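Local coordinates for protein lasso peptide isopeptidase AtxE2 (Asticcacaulis excentricus, PDB 5TXE) that hydrolyses the isopeptide bond of the lasso peptides astexin-2 and astexin-3, opening their threaded fold and converting them to linear peptides, at residues Ser596-Glu610 / Lys626-Lys640. The protein carries 1 engineered substitution. Numbering follows the deposited sequence.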
loop_
_atom_site.group_PDB
_atom_site.type_symbol
_atom_site.label_atom_id
_atom_site.label_comp_id
_atom_site.label_asym_id
_atom_site.label_seq_id
_atom_site.Cartn_x
_atom_site.Cartn_y
_atom_site.Cartn_z
ATOM N N SER A 596 -18.107 2.303 28.073
ATOM C CA SER A 596 -18.171 1.707 29.416
ATOM C C SER A 596 -17.999 0.181 29.407
ATOM O O SER A 596 -17.710 -0.391 30.433
ATOM C CB SER A 596 -19.454 2.164 30.132
ATOM O OG SER A 596 -20.555 1.770 29.305
ATOM N N ARG A 597 -18.088 -0.480 28.262
ATOM C CA ARG A 597 -17.790 -1.941 28.228
ATOM C C ARG A 597 -16.522 -2.320 27.465
ATOM O O ARG A 597 -16.330 -3.425 27.063
ATOM C CB ARG A 597 -18.970 -2.708 27.634
ATOM C CG ARG A 597 -19.312 -2.419 26.191
ATOM C CD ARG A 597 -20.691 -3.008 26.012
ATOM N NE ARG A 597 -21.308 -2.869 24.706
ATOM C CZ ARG A 597 -21.171 -3.749 23.723
ATOM N NH1 ARG A 597 -20.326 -4.750 23.872
ATOM N NH2 ARG A 597 -21.816 -3.585 22.575
ATOM N N LEU A 598 -15.641 -1.371 27.275
ATOM C CA LEU A 598 -14.489 -1.617 26.475
ATOM C C LEU A 598 -13.300 -1.778 27.416
ATOM O O LEU A 598 -12.581 -0.802 27.754
ATOM C CB LEU A 598 -14.327 -0.456 25.523
ATOM C CG LEU A 598 -13.805 -0.841 24.164
ATOM C CD1 LEU A 598 -14.685 -0.143 23.147
ATOM C CD2 LEU A 598 -12.307 -0.504 24.069
ATOM N N ASP A 599 -13.094 -3.008 27.855
ATOM C CA ASP A 599 -12.084 -3.230 28.859
ATOM C C ASP A 599 -10.688 -3.600 28.344
ATOM O O ASP A 599 -9.745 -3.626 29.131
ATOM C CB ASP A 599 -12.594 -4.258 29.857
ATOM C CG ASP A 599 -13.804 -3.732 30.619
ATOM O OD1 ASP A 599 -13.676 -2.651 31.256
ATOM O OD2 ASP A 599 -14.874 -4.367 30.578
ATOM N N THR A 600 -10.557 -3.882 27.053
ATOM C CA THR A 600 -9.256 -4.180 26.486
ATOM C C THR A 600 -8.355 -2.941 26.420
ATOM O O THR A 600 -8.738 -1.959 25.847
ATOM C CB THR A 600 -9.452 -4.683 25.058
ATOM O OG1 THR A 600 -10.275 -5.852 25.084
ATOM C CG2 THR A 600 -8.123 -5.075 24.420
ATOM N N PRO A 601 -7.126 -3.031 26.905
ATOM C CA PRO A 601 -6.125 -1.979 26.728
ATOM C C PRO A 601 -5.938 -1.627 25.285
ATOM O O PRO A 601 -5.719 -2.504 24.462
ATOM C CB PRO A 601 -4.860 -2.599 27.293
ATOM C CG PRO A 601 -5.341 -3.603 28.308
ATOM C CD PRO A 601 -6.586 -4.190 27.682
ATOM N N LEU A 602 -6.023 -0.337 24.976
ATOM C CA LEU A 602 -5.895 0.137 23.609
ATOM C C LEU A 602 -4.919 1.312 23.544
ATOM O O LEU A 602 -5.070 2.334 24.270
ATOM C CB LEU A 602 -7.238 0.609 23.155
ATOM C CG LEU A 602 -7.277 1.257 21.779
ATOM C CD1 LEU A 602 -6.863 0.271 20.712
ATOM C CD2 LEU A 602 -8.645 1.829 21.463
ATOM N N LEU A 603 -3.922 1.152 22.692
ATOM C CA LEU A 603 -3.003 2.183 22.342
ATOM C C LEU A 603 -3.307 2.720 20.965
ATOM O O LEU A 603 -3.377 1.936 20.022
ATOM C CB LEU A 603 -1.599 1.662 22.379
ATOM C CG LEU A 603 -0.522 2.634 21.918
ATOM C CD1 LEU A 603 -0.356 3.764 22.875
ATOM C CD2 LEU A 603 0.797 1.895 21.863
ATOM N N ILE A 604 -3.463 4.049 20.837
ATOM C CA ILE A 604 -3.683 4.681 19.523
ATOM C C ILE A 604 -2.461 5.541 19.163
ATOM O O ILE A 604 -2.103 6.474 19.901
ATOM C CB ILE A 604 -4.947 5.574 19.534
ATOM C CG1 ILE A 604 -6.171 4.785 20.047
ATOM C CG2 ILE A 604 -5.277 6.126 18.180
ATOM C CD1 ILE A 604 -7.276 5.673 20.596
ATOM N N GLN A 605 -1.849 5.262 18.028
ATOM C CA GLN A 605 -0.644 5.967 17.632
ATOM C C GLN A 605 -1.010 6.717 16.394
ATOM O O GLN A 605 -0.883 6.195 15.267
ATOM C CB GLN A 605 0.486 4.988 17.403
ATOM C CG GLN A 605 0.927 4.311 18.695
ATOM C CD GLN A 605 2.389 3.935 18.729
ATOM O OE1 GLN A 605 3.262 4.815 18.945
ATOM N NE2 GLN A 605 2.687 2.635 18.613
ATOM N N SER A 606 -1.535 7.928 16.582
ATOM C CA SER A 606 -2.174 8.653 15.491
ATOM C C SER A 606 -1.316 9.754 14.886
ATOM O O SER A 606 -0.584 10.431 15.583
ATOM C CB SER A 606 -3.475 9.284 16.033
ATOM O OG SER A 606 -4.223 9.921 15.027
ATOM N N ALA A 607 -1.461 9.955 13.592
ATOM C CA ALA A 607 -1.025 11.187 12.941
ATOM C C ALA A 607 -1.841 12.353 13.456
ATOM O O ALA A 607 -3.022 12.164 13.775
ATOM C CB ALA A 607 -1.215 11.070 11.450
ATOM N N ASP A 608 -1.219 13.527 13.596
ATOM C CA ASP A 608 -1.958 14.711 13.912
ATOM C C ASP A 608 -3.082 14.929 12.929
ATOM O O ASP A 608 -4.155 15.416 13.276
ATOM C CB ASP A 608 -1.088 15.976 14.056
ATOM C CG ASP A 608 -0.217 16.282 12.834
ATOM O OD1 ASP A 608 -0.178 15.537 11.797
ATOM O OD2 ASP A 608 0.477 17.325 12.935
ATOM N N GLU A 609 -2.856 14.580 11.708
ATOM C CA GLU A 609 -3.871 14.776 10.672
ATOM C C GLU A 609 -5.106 13.858 10.854
ATOM O O GLU A 609 -6.116 14.070 10.197
ATOM C CB GLU A 609 -3.195 14.559 9.338
ATOM C CG GLU A 609 -4.025 14.784 8.114
ATOM C CD GLU A 609 -3.178 14.907 6.832
ATOM O OE1 GLU A 609 -3.089 13.902 6.084
ATOM O OE2 GLU A 609 -2.589 15.991 6.590
ATOM N N GLU A 610 -5.076 12.909 11.796
ATOM C CA GLU A 610 -6.260 12.090 12.060
ATOM C C GLU A 610 -6.697 12.112 13.484
ATOM O O GLU A 610 -7.757 11.549 13.784
ATOM C CB GLU A 610 -6.003 10.621 11.673
ATOM C CG GLU A 610 -5.744 10.441 10.180
ATOM C CD GLU A 610 -5.640 8.965 9.765
ATOM O OE1 GLU A 610 -4.927 8.141 10.437
ATOM O OE2 GLU A 610 -6.235 8.637 8.715
ATOM N N LYS A 626 -11.174 3.503 31.378
ATOM C CA LYS A 626 -10.641 2.407 30.630
ATOM C C LYS A 626 -9.174 2.621 30.346
ATOM O O LYS A 626 -8.699 3.766 30.282
ATOM C CB LYS A 626 -11.454 2.257 29.325
ATOM C CG LYS A 626 -12.942 2.127 29.621
ATOM C CD LYS A 626 -13.217 0.936 30.575
ATOM C CE LYS A 626 -14.687 0.795 30.908
ATOM N NZ LYS A 626 -14.999 -0.384 31.773
ATOM N N PRO A 627 -8.441 1.522 30.126
ATOM C CA PRO A 627 -7.000 1.608 29.833
ATOM C C PRO A 627 -6.663 1.926 28.375
ATOM O O PRO A 627 -6.240 1.054 27.642
ATOM C CB PRO A 627 -6.502 0.230 30.196
ATOM C CG PRO A 627 -7.687 -0.674 29.981
ATOM C CD PRO A 627 -8.912 0.130 30.207
ATOM N N VAL A 628 -6.786 3.207 28.026
ATOM C CA VAL A 628 -6.585 3.714 26.697
ATOM C C VAL A 628 -5.453 4.778 26.763
ATOM O O VAL A 628 -5.297 5.470 27.759
ATOM C CB VAL A 628 -7.862 4.349 26.174
ATOM C CG1 VAL A 628 -8.252 5.554 26.998
ATOM C CG2 VAL A 628 -7.746 4.793 24.718
ATOM N N GLU A 629 -4.666 4.880 25.705
ATOM C CA GLU A 629 -3.625 5.913 25.591
ATOM C C GLU A 629 -3.566 6.304 24.132
ATOM O O GLU A 629 -3.704 5.460 23.226
ATOM C CB GLU A 629 -2.280 5.386 26.059
ATOM C CG GLU A 629 -1.165 6.390 25.911
ATOM C CD GLU A 629 0.073 6.062 26.707
ATOM O OE1 GLU A 629 1.103 5.691 26.101
ATOM O OE2 GLU A 629 0.045 6.196 27.948
ATOM N N LEU A 630 -3.379 7.604 23.916
ATOM C CA LEU A 630 -3.317 8.196 22.581
ATOM C C LEU A 630 -2.005 8.949 22.435
ATOM O O LEU A 630 -1.611 9.758 23.304
ATOM C CB LEU A 630 -4.502 9.164 22.395
ATOM C CG LEU A 630 -4.506 10.151 21.221
ATOM C CD1 LEU A 630 -4.547 9.405 19.895
ATOM C CD2 LEU A 630 -5.709 11.050 21.239
ATOM N N ILE A 631 -1.328 8.678 21.340
ATOM C CA ILE A 631 -0.075 9.288 21.042
ATOM C C ILE A 631 -0.295 10.072 19.798
ATOM O O ILE A 631 -0.934 9.597 18.892
ATOM C CB ILE A 631 1.020 8.271 20.734
ATOM C CG1 ILE A 631 1.151 7.229 21.846
ATOM C CG2 ILE A 631 2.378 8.940 20.536
ATOM C CD1 ILE A 631 1.618 7.736 23.234
ATOM N N ILE A 632 0.263 11.280 19.720
ATOM C CA ILE A 632 0.103 12.097 18.532
ATOM C C ILE A 632 1.440 12.366 17.883
ATOM O O ILE A 632 2.369 12.777 18.568
ATOM C CB ILE A 632 -0.561 13.425 18.954
ATOM C CG1 ILE A 632 -1.955 13.106 19.451
ATOM C CG2 ILE A 632 -0.644 14.427 17.773
ATOM C CD1 ILE A 632 -2.442 14.175 20.345
ATOM N N TYR A 633 1.527 12.230 16.552
ATOM C CA TYR A 633 2.756 12.551 15.814
ATOM C C TYR A 633 2.568 13.746 14.902
ATOM O O TYR A 633 1.630 13.766 14.077
ATOM C CB TYR A 633 3.156 11.305 14.968
ATOM C CG TYR A 633 3.589 10.092 15.774
ATOM C CD1 TYR A 633 2.676 9.185 16.296
ATOM C CD2 TYR A 633 4.889 9.860 16.016
ATOM C CE1 TYR A 633 3.075 8.106 17.046
ATOM C CE2 TYR A 633 5.301 8.785 16.781
ATOM C CZ TYR A 633 4.395 7.907 17.290
ATOM O OH TYR A 633 4.894 6.798 18.003
ATOM N N PRO A 634 3.484 14.722 14.952
ATOM C CA PRO A 634 3.311 15.924 14.149
ATOM C C PRO A 634 3.652 15.779 12.683
ATOM O O PRO A 634 4.568 15.016 12.306
ATOM C CB PRO A 634 4.269 16.922 14.788
ATOM C CG PRO A 634 5.368 16.033 15.336
ATOM C CD PRO A 634 4.663 14.792 15.806
ATOM N N ASN A 635 2.934 16.542 11.855
ATOM C CA ASN A 635 3.142 16.564 10.424
ATOM C C ASN A 635 3.187 15.117 9.809
ATOM O O ASN A 635 4.113 14.773 9.067
ATOM C CB ASN A 635 4.425 17.333 10.098
ATOM C CG ASN A 635 4.556 17.593 8.604
ATOM O OD1 ASN A 635 3.569 17.580 7.901
ATOM N ND2 ASN A 635 5.759 17.729 8.108
ATOM N N GLU A 636 2.163 14.317 10.110
ATOM C CA GLU A 636 2.099 12.978 9.643
ATOM C C GLU A 636 0.793 12.756 8.900
ATOM O O GLU A 636 -0.056 13.603 8.872
ATOM C CB GLU A 636 2.171 12.003 10.783
ATOM C CG GLU A 636 3.574 11.691 11.231
ATOM C CD GLU A 636 4.358 10.925 10.176
ATOM O OE1 GLU A 636 3.785 10.607 9.122
ATOM O OE2 GLU A 636 5.580 10.681 10.406
ATOM N N HIS A 637 0.674 11.583 8.287
ATOM C CA HIS A 637 -0.460 11.267 7.448
ATOM C C HIS A 637 -0.976 9.873 7.844
ATOM O O HIS A 637 -0.423 9.181 8.695
ATOM C CB HIS A 637 -0.049 11.307 5.973
ATOM C CG HIS A 637 0.440 12.625 5.543
ATOM N ND1 HIS A 637 -0.402 13.701 5.409
ATOM C CD2 HIS A 637 1.694 13.095 5.362
ATOM C CE1 HIS A 637 0.309 14.769 5.093
ATOM N NE2 HIS A 637 1.587 14.432 5.098
ATOM N N HIS A 638 -2.078 9.534 7.229
ATOM C CA HIS A 638 -2.785 8.266 7.374
ATOM C C HIS A 638 -1.834 7.091 7.392
ATOM O O HIS A 638 -1.945 6.240 8.263
ATOM C CB HIS A 638 -3.766 8.213 6.180
ATOM C CG HIS A 638 -4.546 6.966 6.055
ATOM N ND1 HIS A 638 -5.534 6.634 6.938
ATOM C CD2 HIS A 638 -4.539 5.996 5.103
ATOM C CE1 HIS A 638 -6.077 5.484 6.572
ATOM N NE2 HIS A 638 -5.481 5.073 5.467
ATOM N N VAL A 639 -0.865 7.087 6.488
ATOM C CA VAL A 639 0.332 6.230 6.582
ATOM C C VAL A 639 1.544 7.132 6.928
ATOM O O VAL A 639 1.709 8.207 6.315
ATOM C CB VAL A 639 0.542 5.551 5.227
ATOM C CG1 VAL A 639 1.897 4.896 5.133
ATOM C CG2 VAL A 639 -0.568 4.530 4.998
ATOM N N LYS A 640 2.385 6.719 7.872
ATOM C CA LYS A 640 3.421 7.596 8.391
ATOM C C LYS A 640 4.631 7.553 7.501
ATOM O O LYS A 640 4.864 6.565 6.893
ATOM C CB LYS A 640 3.786 7.284 9.831
ATOM C CG LYS A 640 2.641 7.510 10.784
ATOM C CD LYS A 640 3.001 7.070 12.185
ATOM C CE LYS A 640 1.871 7.306 13.169
ATOM N NZ LYS A 640 0.766 6.309 13.034
HETATM O O HOH W 1 -3.550 11.543 5.400
HETATM O O HOH W 2 -4.090 5.660 9.963
#
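His638 ND1 donates to Glu610 OE2 at 2.8 Å. The oxygen lies near the ring plane and is met on its syn side. The carboxylate plane stands 82° from the ring. CG of His638 is anti to the backbone N (chi1 176°), which places the ring between Glu610 and the bound peptide; NE2 bonds the peptide backbone. Both residues are inferred members of the charge relay system, and the engineered Ala527 replaces the nucleophile beside His638. A second, separate pair lies next to it. His637 ND1 reaches Glu609 OE1 at 2.8 Å, from above the carboxylate plane. A water joins Glu609 OE1 to the backbone N of His638.

Both pairs follow the ends of two neighbouring parallel strands, 602-607 and 628-633, of the alpha/beta-hydrolase sheet. Helix 615-623 lies in the crossover between them, and strand 628-633 is outermost. Seven backbone hydrogen bonds join the two segments here, from Leu602 N to Pro627 O at one end to Asp608 N to Tyr633 O at the other.

Asp608 then holds the turn before the histidines. Its OD1 accepts from Glu636 N (3.1 Å, nearly straight at 176°) and its OD2 from Asn635 N (2.8 Å). Ala607 CB packs on Glu636 CB at 3.6 Å. Lys640 NZ donates to Gln605 O and forms a salt bridge with Glu451. Tyr633 OH donates to Gln605 OE1 at 2.7 Å, an oxygen that also binds Arg652. At the far end, Lys626 NZ bridges Asp599 OD1 (2.7 Å) and Ser596 O.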